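Local coordinates for protein chitinase (Thermococcus chitonophagus, PDB 5XSX) that probably hydrolyses chitin as an endochitinase, here as a construct joining a beta-sandwich module to a largely helical domain that holds N-acetylglucosamine units, at residues A[212-217]-A[239-244]; A[252-257]-A[272-277]; A[321-326]-A[358-363]. All coordinates share one frame; numbering follows the deposited sequence.

Interaction 1 (A[212-217]-A[239-244]). With NAG (2-acetamido-2-deoxy-beta-D-glucopyranose), chain C; NAG (2-acetamido-2-deoxy-beta-D-glucopyranose), chain B; NAG (2-acetamido-2-deoxy-beta-D-glucopyranose), chain D.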
loop_
_atom_site.group_PDB
_atom_site.type_symbol
_atom_site.label_atom_id
_atom_site.label_comp_id
_atom_site.label_asym_id
_atom_site.label_seq_id
_atom_site.Cartn_x
_atom_site.Cartn_y
_atom_site.Cartn_z
ATOM N N LYS A 212 -11.177 -16.541 -0.596
ATOM C CA LYS A 212 -12.583 -16.200 -0.778
ATOM C C LYS A 212 -12.901 -15.870 -2.234
ATOM O O LYS A 212 -13.962 -16.229 -2.745
ATOM C CB LYS A 212 -12.963 -15.020 0.122
ATOM C CG LYS A 212 -14.337 -14.431 -0.158
ATOM C CD LYS A 212 -15.434 -15.456 0.064
ATOM C CE LYS A 212 -16.774 -14.950 -0.443
ATOM N NZ LYS A 212 -17.829 -15.995 -0.349
ATOM N N GLU A 213 -11.972 -15.192 -2.899
ATOM C CA GLU A 213 -12.206 -14.719 -4.258
ATOM C C GLU A 213 -12.238 -15.839 -5.298
ATOM O O GLU A 213 -13.098 -15.839 -6.179
ATOM C CB GLU A 213 -11.143 -13.687 -4.645
ATOM C CG GLU A 213 -11.267 -12.359 -3.908
ATOM C CD GLU A 213 -12.538 -11.602 -4.259
ATOM O OE1 GLU A 213 -12.897 -10.669 -3.509
ATOM O OE2 GLU A 213 -13.173 -11.928 -5.285
ATOM N N ASN A 214 -11.311 -16.787 -5.202
ATOM C CA ASN A 214 -11.202 -17.827 -6.222
ATOM C C ASN A 214 -10.410 -19.052 -5.763
ATOM O O ASN A 214 -9.740 -19.699 -6.569
ATOM C CB ASN A 214 -10.565 -17.241 -7.488
ATOM C CG ASN A 214 -10.786 -18.106 -8.713
ATOM O OD1 ASN A 214 -11.684 -18.948 -8.739
ATOM N ND2 ASN A 214 -9.963 -17.905 -9.735
ATOM N N TRP A 215 -10.491 -19.367 -4.473
ATOM C CA TRP A 215 -9.793 -20.522 -3.901
ATOM C C TRP A 215 -8.305 -20.536 -4.243
ATOM O O TRP A 215 -7.710 -21.602 -4.403
ATOM C CB TRP A 215 -10.429 -21.831 -4.379
ATOM C CG TRP A 215 -11.754 -22.143 -3.761
ATOM C CD1 TRP A 215 -12.986 -21.865 -4.277
ATOM C CD2 TRP A 215 -11.982 -22.806 -2.512
ATOM N NE1 TRP A 215 -13.967 -22.310 -3.425
ATOM C CE2 TRP A 215 -13.377 -22.892 -2.334
ATOM C CE3 TRP A 215 -11.142 -23.335 -1.527
ATOM C CZ2 TRP A 215 -13.952 -23.484 -1.210
ATOM C CZ3 TRP A 215 -11.713 -23.923 -0.413
ATOM C CH2 TRP A 215 -13.105 -23.993 -0.263
ATOM N N GLY A 216 -7.710 -19.355 -4.362
ATOM C CA GLY A 216 -6.329 -19.245 -4.790
ATOM C C GLY A 216 -5.337 -19.762 -3.769
ATOM O O GLY A 216 -4.266 -20.253 -4.126
ATOM N N THR A 217 -5.690 -19.653 -2.493
ATOM C CA THR A 217 -4.763 -19.994 -1.422
ATOM C C THR A 217 -5.359 -20.958 -0.400
ATOM O O THR A 217 -4.990 -20.929 0.775
ATOM C CB THR A 217 -4.292 -18.731 -0.685
ATOM O OG1 THR A 217 -5.430 -18.025 -0.174
ATOM C CG2 THR A 217 -3.520 -17.818 -1.627
ATOM N N TRP A 239 -8.266 -28.559 -4.861
ATOM C CA TRP A 239 -7.988 -27.147 -5.102
ATOM C C TRP A 239 -8.902 -26.599 -6.195
ATOM O O TRP A 239 -8.554 -26.639 -7.375
ATOM C CB TRP A 239 -6.524 -26.948 -5.493
ATOM C CG TRP A 239 -6.066 -25.527 -5.415
ATOM C CD1 TRP A 239 -6.544 -24.555 -4.585
ATOM C CD2 TRP A 239 -5.038 -24.913 -6.202
ATOM N NE1 TRP A 239 -5.874 -23.375 -4.804
ATOM C CE2 TRP A 239 -4.945 -23.569 -5.792
ATOM C CE3 TRP A 239 -4.188 -25.372 -7.212
ATOM C CZ2 TRP A 239 -4.036 -22.677 -6.357
ATOM C CZ3 TRP A 239 -3.285 -24.486 -7.771
ATOM C CH2 TRP A 239 -3.217 -23.154 -7.343
ATOM N N PRO A 240 -10.078 -26.087 -5.802
ATOM C CA PRO A 240 -11.092 -25.613 -6.751
ATOM C C PRO A 240 -10.874 -24.171 -7.204
ATOM O O PRO A 240 -11.717 -23.311 -6.946
ATOM C CB PRO A 240 -12.389 -25.739 -5.953
ATOM C CG PRO A 240 -11.967 -25.505 -4.544
ATOM C CD PRO A 240 -10.555 -26.023 -4.409
ATOM N N VAL A 241 -9.760 -23.918 -7.883
ATOM C CA VAL A 241 -9.454 -22.584 -8.382
ATOM C C VAL A 241 -9.681 -22.490 -9.887
ATOM O O VAL A 241 -9.237 -23.348 -10.649
ATOM C CB VAL A 241 -7.997 -22.181 -8.057
ATOM C CG1 VAL A 241 -7.030 -23.282 -8.465
ATOM C CG2 VAL A 241 -7.635 -20.871 -8.740
ATOM N N GLN A 242 -10.392 -21.450 -10.311
ATOM C CA GLN A 242 -10.545 -21.174 -11.733
ATOM C C GLN A 242 -9.246 -20.576 -12.257
ATOM O O GLN A 242 -9.111 -19.360 -12.376
ATOM C CB GLN A 242 -11.721 -20.228 -11.981
ATOM C CG GLN A 242 -13.003 -20.631 -11.267
ATOM C CD GLN A 242 -13.576 -21.941 -11.774
ATOM O OE1 GLN A 242 -13.344 -22.336 -12.916
ATOM N NE2 GLN A 242 -14.331 -22.623 -10.920
ATOM N N ILE A 243 -8.290 -21.447 -12.567
ATOM C CA ILE A 243 -6.937 -21.030 -12.915
ATOM C C ILE A 243 -6.874 -20.245 -14.227
ATOM O O ILE A 243 -5.880 -19.580 -14.513
ATOM C CB ILE A 243 -5.997 -22.254 -13.012
ATOM C CG1 ILE A 243 -4.547 -21.851 -12.738
ATOM C CG2 ILE A 243 -6.146 -22.949 -14.359
ATOM C CD1 ILE A 243 -4.302 -21.382 -11.321
ATOM N N ASP A 244 -7.942 -20.315 -15.016
ATOM C CA ASP A 244 -7.980 -19.652 -16.316
ATOM C C ASP A 244 -8.569 -18.247 -16.230
ATOM O O ASP A 244 -8.532 -17.492 -17.202
ATOM C CB ASP A 244 -8.782 -20.491 -17.314
ATOM C CG ASP A 244 -8.206 -21.879 -17.505
ATOM O OD1 ASP A 244 -6.971 -22.031 -17.395
ATOM O OD2 ASP A 244 -8.988 -22.818 -17.765
HETATM C C1 NAG C . -16.352 -15.946 -6.077
HETATM C C2 NAG C . -16.277 -15.501 -7.511
HETATM C C3 NAG C . -15.681 -14.152 -7.690
HETATM C C4 NAG C . -16.371 -13.149 -6.849
HETATM C C5 NAG C . -16.262 -13.543 -5.400
HETATM C C6 NAG C . -16.961 -12.538 -4.548
HETATM C C7 NAG C . -15.884 -16.802 -9.614
HETATM C C8 NAG C . -15.041 -17.824 -10.389
HETATM N N2 NAG C . -15.503 -16.459 -8.278
HETATM O O3 NAG C . -15.794 -13.773 -9.084
HETATM O O4 NAG C . -15.785 -11.832 -7.064
HETATM O O5 NAG C . -16.847 -14.885 -5.155
HETATM O O6 NAG C . -16.914 -12.942 -3.182
HETATM O O7 NAG C . -16.870 -16.290 -10.130
HETATM C C1 NAG B . -16.091 -10.512 -7.409
HETATM C C2 NAG B . -17.151 -9.457 -7.475
HETATM C C3 NAG B . -16.642 -8.182 -8.029
HETATM C C4 NAG B . -15.408 -7.679 -7.329
HETATM C C5 NAG B . -14.355 -8.769 -7.185
HETATM C C6 NAG B . -13.275 -8.294 -6.292
HETATM C C7 NAG B . -19.487 -10.496 -7.659
HETATM C C8 NAG B . -20.681 -11.000 -8.517
HETATM N N2 NAG B . -18.287 -9.940 -8.309
HETATM O O3 NAG B . -17.690 -7.190 -7.926
HETATM O O4 NAG B . -14.826 -6.578 -8.096
HETATM O O5 NAG B . -14.885 -10.016 -6.644
HETATM O O6 NAG B . -13.737 -8.294 -4.945
HETATM O O7 NAG B . -19.545 -10.562 -6.451
HETATM C C1 NAG D . -18.873 -19.996 -4.069
HETATM C C2 NAG D . -18.960 -18.704 -3.292
HETATM C C3 NAG D . -18.373 -17.558 -4.027
HETATM C C4 NAG D . -17.129 -17.829 -4.844
HETATM C C5 NAG D . -16.898 -19.260 -5.308
HETATM C C6 NAG D . -15.426 -19.503 -5.459
HETATM C C7 NAG D . -20.794 -18.192 -1.638
HETATM C C8 NAG D . -22.282 -17.914 -1.343
HETATM N N2 NAG D . -20.359 -18.439 -3.005
HETATM O O1 NAG D . -19.357 -21.000 -3.280
HETATM O O3 NAG D . -18.039 -16.506 -3.063
HETATM O O4 NAG D . -17.268 -17.046 -6.040
HETATM O O5 NAG D . -17.453 -20.281 -4.403
HETATM O O6 NAG D . -15.092 -19.667 -6.831
HETATM O O7 NAG D . -19.986 -18.201 -0.734
#

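Interaction 2 (A[252-257]-A[272-277]). With NAG (2-acetamido-2-deoxy-beta-D-glucopyranose), chain E; NAG (2-acetamido-2-deoxy-beta-D-glucopyranose), chain B; NAG (2-acetamido-2-deoxy-beta-D-glucopyranose), chain F.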
loop_
_atom_site.group_PDB
_atom_site.type_symbol
_atom_site.label_atom_id
_atom_site.label_comp_id
_atom_site.label_asym_id
_atom_site.label_seq_id
_atom_site.Cartn_x
_atom_site.Cartn_y
_atom_site.Cartn_z
ATOM N N VAL A 252 -9.146 -9.344 -9.404
ATOM C CA VAL A 252 -8.995 -7.918 -9.666
ATOM C C VAL A 252 -9.534 -7.580 -11.049
ATOM O O VAL A 252 -8.961 -7.983 -12.062
ATOM C CB VAL A 252 -7.525 -7.472 -9.565
ATOM C CG1 VAL A 252 -7.382 -6.017 -9.984
ATOM C CG2 VAL A 252 -7.005 -7.681 -8.152
ATOM N N GLU A 253 -10.642 -6.844 -11.084
ATOM C CA GLU A 253 -11.297 -6.500 -12.341
ATOM C C GLU A 253 -10.418 -5.599 -13.198
ATOM O O GLU A 253 -9.510 -4.939 -12.694
ATOM C CB GLU A 253 -12.643 -5.820 -12.081
ATOM C CG GLU A 253 -13.688 -6.730 -11.457
ATOM C CD GLU A 253 -14.992 -6.011 -11.167
ATOM O OE1 GLU A 253 -15.007 -4.762 -11.193
ATOM O OE2 GLU A 253 -16.004 -6.697 -10.913
ATOM N N SER A 254 -10.696 -5.582 -14.497
ATOM C CA SER A 254 -9.917 -4.793 -15.441
ATOM C C SER A 254 -10.061 -3.297 -15.172
ATOM O O SER A 254 -9.113 -2.533 -15.351
ATOM C CB SER A 254 -10.339 -5.116 -16.876
ATOM O OG SER A 254 -9.498 -4.472 -17.815
ATOM N N GLY A 255 -11.249 -2.888 -14.737
ATOM C CA GLY A 255 -11.516 -1.493 -14.439
ATOM C C GLY A 255 -10.769 -1.006 -13.212
ATOM O O GLY A 255 -10.287 0.127 -13.177
ATOM N N ASN A 256 -10.675 -1.863 -12.201
ATOM C CA ASN A 256 -9.950 -1.527 -10.983
ATOM C C ASN A 256 -8.445 -1.486 -11.223
ATOM O O ASN A 256 -7.732 -0.685 -10.621
ATOM C CB ASN A 256 -10.281 -2.526 -9.871
ATOM C CG ASN A 256 -9.583 -2.200 -8.565
ATOM O OD1 ASN A 256 -8.467 -2.653 -8.312
ATOM N ND2 ASN A 256 -10.242 -1.409 -7.725
ATOM N N PHE A 257 -7.970 -2.356 -12.108
ATOM C CA PHE A 257 -6.556 -2.414 -12.454
ATOM C C PHE A 257 -6.106 -1.132 -13.146
ATOM O O PHE A 257 -5.117 -0.515 -12.750
ATOM C CB PHE A 257 -6.276 -3.623 -13.352
ATOM C CG PHE A 257 -4.835 -3.763 -13.753
ATOM C CD1 PHE A 257 -3.942 -4.447 -12.944
ATOM C CD2 PHE A 257 -4.373 -3.217 -14.941
ATOM C CE1 PHE A 257 -2.615 -4.580 -13.311
ATOM C CE2 PHE A 257 -3.048 -3.347 -15.313
ATOM C CZ PHE A 257 -2.169 -4.030 -14.497
ATOM N N ALA A 272 1.804 -1.777 -18.537
ATOM C CA ALA A 272 1.151 -2.673 -17.586
ATOM C C ALA A 272 -0.226 -3.122 -18.070
ATOM O O ALA A 272 -1.165 -2.327 -18.129
ATOM C CB ALA A 272 1.035 -2.001 -16.225
ATOM N N ASP A 273 -0.336 -4.403 -18.409
ATOM C CA ASP A 273 -1.592 -4.980 -18.877
ATOM C C ASP A 273 -2.252 -5.825 -17.791
ATOM O O ASP A 273 -1.581 -6.581 -17.088
ATOM C CB ASP A 273 -1.356 -5.829 -20.127
ATOM C CG ASP A 273 -2.602 -6.571 -20.571
ATOM O OD1 ASP A 273 -3.681 -5.947 -20.620
ATOM O OD2 ASP A 273 -2.499 -7.781 -20.863
ATOM N N HIS A 274 -3.571 -5.693 -17.667
ATOM C CA HIS A 274 -4.342 -6.404 -16.651
ATOM C C HIS A 274 -4.121 -7.916 -16.679
ATOM O O HIS A 274 -3.812 -8.523 -15.655
ATOM C CB HIS A 274 -5.834 -6.099 -16.818
ATOM C CG HIS A 274 -6.730 -7.004 -16.031
ATOM N ND1 HIS A 274 -7.206 -8.197 -16.530
ATOM C CD2 HIS A 274 -7.239 -6.891 -14.781
ATOM C CE1 HIS A 274 -7.968 -8.781 -15.622
ATOM N NE2 HIS A 274 -8.004 -8.007 -14.550
ATOM N N ASP A 275 -4.279 -8.512 -17.856
ATOM C CA ASP A 275 -4.165 -9.959 -18.008
ATOM C C ASP A 275 -2.776 -10.478 -17.650
ATOM O O ASP A 275 -2.645 -11.466 -16.928
ATOM C CB ASP A 275 -4.521 -10.371 -19.438
ATOM C CG ASP A 275 -6.018 -10.466 -19.663
ATOM O OD1 ASP A 275 -6.780 -9.958 -18.814
ATOM O OD2 ASP A 275 -6.431 -11.046 -20.689
ATOM N N ASP A 276 -1.743 -9.804 -18.147
ATOM C CA ASP A 276 -0.365 -10.235 -17.917
ATOM C C ASP A 276 0.009 -10.205 -16.438
ATOM O O ASP A 276 0.871 -10.963 -15.990
ATOM C CB ASP A 276 0.603 -9.360 -18.714
ATOM C CG ASP A 276 2.048 -9.797 -18.557
ATOM O OD1 ASP A 276 2.301 -11.019 -18.518
ATOM O OD2 ASP A 276 2.932 -8.919 -18.467
ATOM N N TYR A 277 -0.649 -9.333 -15.682
ATOM C CA TYR A 277 -0.311 -9.127 -14.277
ATOM C C TYR A 277 -1.118 -10.012 -13.329
ATOM O O TYR A 277 -0.643 -10.363 -12.249
ATOM C CB TYR A 277 -0.509 -7.656 -13.900
ATOM C CG TYR A 277 0.662 -6.765 -14.246
ATOM C CD1 TYR A 277 1.105 -6.642 -15.557
ATOM C CD2 TYR A 277 1.320 -6.036 -13.262
ATOM C CE1 TYR A 277 2.174 -5.825 -15.876
ATOM C CE2 TYR A 277 2.390 -5.216 -13.574
ATOM C CZ TYR A 277 2.811 -5.114 -14.882
ATOM O OH TYR A 277 3.873 -4.301 -15.197
HETATM C C1 NAG E . -15.076 -5.338 -7.491
HETATM C C2 NAG E . -14.027 -4.361 -7.967
HETATM C C3 NAG E . -14.384 -2.924 -7.809
HETATM C C4 NAG E . -15.785 -2.594 -8.181
HETATM C C5 NAG E . -16.764 -3.535 -7.492
HETATM C C6 NAG E . -18.147 -3.234 -7.907
HETATM C C7 NAG E . -11.659 -5.205 -7.832
HETATM C C8 NAG E . -10.382 -5.453 -7.015
HETATM N N2 NAG E . -12.816 -4.597 -7.201
HETATM O O3 NAG E . -13.488 -2.148 -8.643
HETATM O O4 NAG E . -16.056 -1.221 -7.786
HETATM O O5 NAG E . -16.478 -4.927 -7.830
HETATM O O6 NAG E . -18.200 -3.089 -9.342
HETATM O O7 NAG E . -11.698 -5.524 -9.020
HETATM C C1 NAG B . -16.091 -10.512 -7.409
HETATM C C2 NAG B . -17.151 -9.457 -7.475
HETATM C C3 NAG B . -16.642 -8.182 -8.029
HETATM C C4 NAG B . -15.408 -7.679 -7.329
HETATM C C5 NAG B . -14.355 -8.769 -7.185
HETATM C C6 NAG B . -13.275 -8.294 -6.292
HETATM C C7 NAG B . -19.487 -10.496 -7.659
HETATM C C8 NAG B . -20.681 -11.000 -8.517
HETATM N N2 NAG B . -18.287 -9.940 -8.309
HETATM O O3 NAG B . -17.690 -7.190 -7.926
HETATM O O4 NAG B . -14.826 -6.578 -8.096
HETATM O O5 NAG B . -14.885 -10.016 -6.644
HETATM O O6 NAG B . -13.737 -8.294 -4.945
HETATM O O7 NAG B . -19.545 -10.562 -6.451
HETATM C C1 NAG F . -16.349 -0.430 -8.904
HETATM C C2 NAG F . -16.818 0.909 -8.449
HETATM C C3 NAG F . -17.068 1.830 -9.598
HETATM C C4 NAG F . -15.902 1.916 -10.530
HETATM C C5 NAG F . -15.417 0.554 -10.959
HETATM C C6 NAG F . -14.160 0.718 -11.784
HETATM C C7 NAG F . -18.187 1.363 -6.389
HETATM C C8 NAG F . -19.493 1.193 -5.581
HETATM N N2 NAG F . -18.053 0.746 -7.693
HETATM O O3 NAG F . -17.354 3.138 -9.074
HETATM O O4 NAG F . -16.286 2.657 -11.702
HETATM O O5 NAG F . -15.144 -0.322 -9.805
HETATM O O6 NAG F . -13.035 0.724 -10.936
HETATM O O7 NAG F . -17.240 2.034 -5.918
#

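Interaction 3 (A[321-326]-A[358-363])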
loop_
_atom_site.group_PDB
_atom_site.type_symbol
_atom_site.label_atom_id
_atom_site.label_comp_id
_atom_site.label_asym_id
_atom_site.label_seq_id
_atom_site.Cartn_x
_atom_site.Cartn_y
_atom_site.Cartn_z
ATOM N N LEU A 321 -10.651 4.991 18.747
ATOM C CA LEU A 321 -11.883 5.210 19.499
ATOM C C LEU A 321 -12.968 4.187 19.167
ATOM O O LEU A 321 -13.957 4.068 19.891
ATOM C CB LEU A 321 -12.411 6.625 19.250
ATOM C CG LEU A 321 -11.586 7.794 19.792
ATOM C CD1 LEU A 321 -12.143 9.119 19.292
ATOM C CD2 LEU A 321 -11.549 7.767 21.313
ATOM N N ALA A 322 -12.786 3.451 18.074
ATOM C CA ALA A 322 -13.754 2.432 17.680
ATOM C C ALA A 322 -13.717 1.247 18.637
ATOM O O ALA A 322 -12.654 0.867 19.127
ATOM C CB ALA A 322 -13.496 1.969 16.255
ATOM N N LYS A 323 -14.883 0.665 18.898
ATOM C CA LYS A 323 -14.982 -0.473 19.804
ATOM C C LYS A 323 -14.684 -1.782 19.083
ATOM O O LYS A 323 -14.422 -2.804 19.717
ATOM C CB LYS A 323 -16.371 -0.528 20.444
ATOM C CG LYS A 323 -16.704 0.681 21.302
ATOM C CD LYS A 323 -18.060 0.527 21.971
ATOM C CE LYS A 323 -18.406 1.756 22.798
ATOM N NZ LYS A 323 -19.750 1.639 23.430
ATOM N N ASP A 324 -14.726 -1.745 17.755
ATOM C CA ASP A 324 -14.420 -2.918 16.945
ATOM C C ASP A 324 -12.937 -2.941 16.585
ATOM O O ASP A 324 -12.449 -2.046 15.895
ATOM C CB ASP A 324 -15.279 -2.931 15.678
ATOM C CG ASP A 324 -15.348 -4.301 15.030
ATOM O OD1 ASP A 324 -14.412 -5.108 15.215
ATOM O OD2 ASP A 324 -16.344 -4.572 14.328
ATOM N N PRO A 325 -12.212 -3.965 17.059
ATOM C CA PRO A 325 -10.777 -4.103 16.782
ATOM C C PRO A 325 -10.479 -4.296 15.297
ATOM O O PRO A 325 -9.470 -3.795 14.800
ATOM C CB PRO A 325 -10.382 -5.353 17.578
ATOM C CG PRO A 325 -11.437 -5.495 18.622
ATOM C CD PRO A 325 -12.697 -5.011 17.975
ATOM N N TRP A 326 -11.354 -5.016 14.604
ATOM C CA TRP A 326 -11.148 -5.336 13.195
ATOM C C TRP A 326 -11.778 -4.309 12.260
ATOM O O TRP A 326 -11.767 -4.493 11.044
ATOM C CB TRP A 326 -11.709 -6.725 12.881
ATOM C CG TRP A 326 -10.934 -7.841 13.507
ATOM C CD1 TRP A 326 -11.050 -8.306 14.784
ATOM C CD2 TRP A 326 -9.922 -8.637 12.880
ATOM N NE1 TRP A 326 -10.170 -9.341 14.992
ATOM C CE2 TRP A 326 -9.467 -9.564 13.838
ATOM C CE3 TRP A 326 -9.355 -8.655 11.601
ATOM C CZ2 TRP A 326 -8.472 -10.499 13.559
ATOM C CZ3 TRP A 326 -8.368 -9.584 11.326
ATOM C CH2 TRP A 326 -7.936 -10.493 12.300
ATOM N N ASN A 358 -19.112 3.038 17.988
ATOM C CA ASN A 358 -19.596 2.330 19.167
ATOM C C ASN A 358 -20.017 0.906 18.830
ATOM O O ASN A 358 -20.421 0.142 19.707
ATOM C CB ASN A 358 -20.767 3.084 19.802
ATOM C CG ASN A 358 -20.350 4.414 20.400
ATOM O OD1 ASN A 358 -19.269 4.538 20.978
ATOM N ND2 ASN A 358 -21.208 5.419 20.266
ATOM N N ALA A 359 -19.920 0.555 17.552
ATOM C CA ALA A 359 -20.304 -0.772 17.090
ATOM C C ALA A 359 -19.299 -1.827 17.535
ATOM O O ALA A 359 -18.107 -1.726 17.242
ATOM C CB ALA A 359 -20.445 -0.784 15.576
ATOM N N GLU A 360 -19.787 -2.835 18.250
ATOM C CA GLU A 360 -18.955 -3.964 18.647
ATOM C C GLU A 360 -18.561 -4.752 17.405
ATOM O O GLU A 360 -17.408 -5.154 17.246
ATOM C CB GLU A 360 -19.690 -4.860 19.645
ATOM C CG GLU A 360 -20.291 -4.117 20.829
ATOM C CD GLU A 360 -19.241 -3.474 21.716
ATOM O OE1 GLU A 360 -18.105 -3.991 21.771
ATOM O OE2 GLU A 360 -19.554 -2.449 22.358
ATOM N N VAL A 361 -19.537 -4.967 16.528
ATOM C CA VAL A 361 -19.293 -5.576 15.227
ATOM C C VAL A 361 -19.768 -4.620 14.136
ATOM O O VAL A 361 -20.967 -4.393 13.975
ATOM C CB VAL A 361 -20.006 -6.931 15.084
ATOM C CG1 VAL A 361 -19.715 -7.535 13.726
ATOM C CG2 VAL A 361 -19.570 -7.880 16.190
ATOM N N LEU A 362 -18.820 -4.062 13.390
ATOM C CA LEU A 362 -19.114 -2.989 12.447
ATOM C C LEU A 362 -19.872 -3.471 11.210
ATOM O O LEU A 362 -20.763 -2.779 10.718
ATOM C CB LEU A 362 -17.813 -2.296 12.026
ATOM C CG LEU A 362 -17.902 -0.892 11.419
ATOM C CD1 LEU A 362 -16.651 -0.098 11.752
ATOM C CD2 LEU A 362 -18.102 -0.948 9.912
ATOM N N TRP A 363 -19.522 -4.651 10.707
ATOM C CA TRP A 363 -20.095 -5.130 9.452
ATOM C C TRP A 363 -21.529 -5.630 9.615
ATOM O O TRP A 363 -22.284 -5.683 8.644
ATOM C CB TRP A 363 -19.222 -6.237 8.849
ATOM C CG TRP A 363 -19.348 -7.568 9.527
ATOM C CD1 TRP A 363 -18.582 -8.042 10.550
ATOM C CD2 TRP A 363 -20.292 -8.603 9.219
ATOM N NE1 TRP A 363 -18.993 -9.305 10.904
ATOM C CE2 TRP A 363 -20.042 -9.671 10.102
ATOM C CE3 TRP A 363 -21.327 -8.726 8.287
ATOM C CZ2 TRP A 363 -20.787 -10.849 10.080
ATOM C CZ3 TRP A 363 -22.066 -9.896 8.266
ATOM C CH2 TRP A 363 -21.792 -10.941 9.157
#

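Interaction 1 (A[212-217]-A[239-244])
One wall of the sugar-binding groove is built where Asn214 and Trp215, near the end of helix 203-214, meet the chain after strand 235-239. The amide of Asn214 makes two bonds to the backbone of Gln242. OD1 of Asn214 accepts from Gln242 N at 3.2 Å, and ND2 of Asn214 donates to Gln242 O at 3.1 Å. Each donor stands above the carbonyl plane it meets, but Gln242 O lies close to the plane of the Asn214 amide. This pairing is consistent with the amide's orientation, OD1 toward the N-H and ND2 toward the carbonyl. CG of Asn214 lies opposite the backbone N (chi1 -163°), which sends the amide across to the loop. Inverse gamma turns centred on Pro240 and Gln242 shape that loop. The first turn sets Pro240 CG over one face of the Trp215 indole in a CH-pi contact, 3.5 Å from the centroid of the five-membered ring. Trp239 NE1 gives a weak, bent bond to Trp215 O. On the groove side, Lys212 NZ donates to O3 of the chain D sugar at 2.8 Å. Glu213 OE1 accepts from O6 of the chain B sugar at 2.9 Å and is also bonded to His374.

Interaction 2 (A[252-257]-A[272-277])
His274 reaches across to Val252 and packs against Phe257, joining the starts of helices 254-263 and 274-278. Its NE2 donates to Val252 O at 2.7 Å, with an N-H...O angle of 156°. The acceptor lies in the imidazole plane, and the donor lies in the carbonyl plane. On the other side of the ring, ND1 of His274 donates to Asp275 OD1 at 2.9 Å, so the ring is tied at both nitrogens and cannot easily turn. Replacing His274 with an alanine would probably leave Val252 O without this donor and open a gap beside Phe257. The tight part is centred on Phe257. His274 CA sits over one face of its ring, 3.7 Å from the centroid, and the His274 imidazole turns an edge to the Phe257 face with planes at 87°. Phe257 in turn points its own edge at the face of Tyr277. Ser254 marks the looser, solvent side: its CA lies over the imidazole, but its OG comes no nearer than 4.1 Å to His274 CB. Towards the sugars, Glu253 N donates to O7 of the chain E unit at 2.7 Å. Phe257, His274 and Tyr277 thus form an aromatic cluster behind the sugar-binding groove.

Interaction 3 (A[321-326]-A[358-363])
Leu362 N donates to Asp324 OD2 at 2.7 Å, meeting the oxygen nearly along its C-O direction. The bond is fairly straight, with an N-H...O angle of 154°. The second oxygen is used within its own loop: Trp326 N donates to Asp324 OD1 at 3.1 Å, from above the carboxylate plane. Both oxygens therefore hold a backbone N-H, which fixes the rotation of the group. CG of Asp324 stands anti to the backbone N (chi1 -161°), and this carries the carboxylate to the start of helix 362-365. Glu330 brings a like charge close to OD2, which might raise the proton affinity of either acid. Beside this buried centre, Lys323 stretches out along the surface in an extended chain. Its aliphatic part does the touching: Lys323 CD lies 3.3 Å from Asn358 O, and Lys323 CE lies 3.4 Å from Asn358 OD1. Lys323 CD also comes to 3.4 Å from Glu360 OE2. The charges themselves stay apart, with Lys323 NZ 4.2 Å from Glu360 OE2, beyond salt-bridge range. Asp324 thus forms an Asx turn ahead of helix 327-338 and, from a separate loop, accepts the first backbone N-H of helix 362-365.

How the interactions relate
The three contacts follow one another along the chain, each closing before the next opens, and all lie in the mainly helical part after the N-terminal beta-sandwich. Interactions 1 and 2 have centres about 17 Å apart, with nearest atoms about 6 Å apart. They do not touch, but both reach the chain B sugar, so they line one groove. Helix 203-214 serves interaction 1, while helices 254-263 and 274-278 serve interaction 2. Interaction 3 lies apart, its centre about 31 Å from that of interaction 1 and about 33 Å from that of interaction 2. It joins the loop before helix 327-338 to the start of helix 362-365. Helix 374-387 joins the surroundings of interactions 1 and 3, since Lys212 and Trp326 both pack on it.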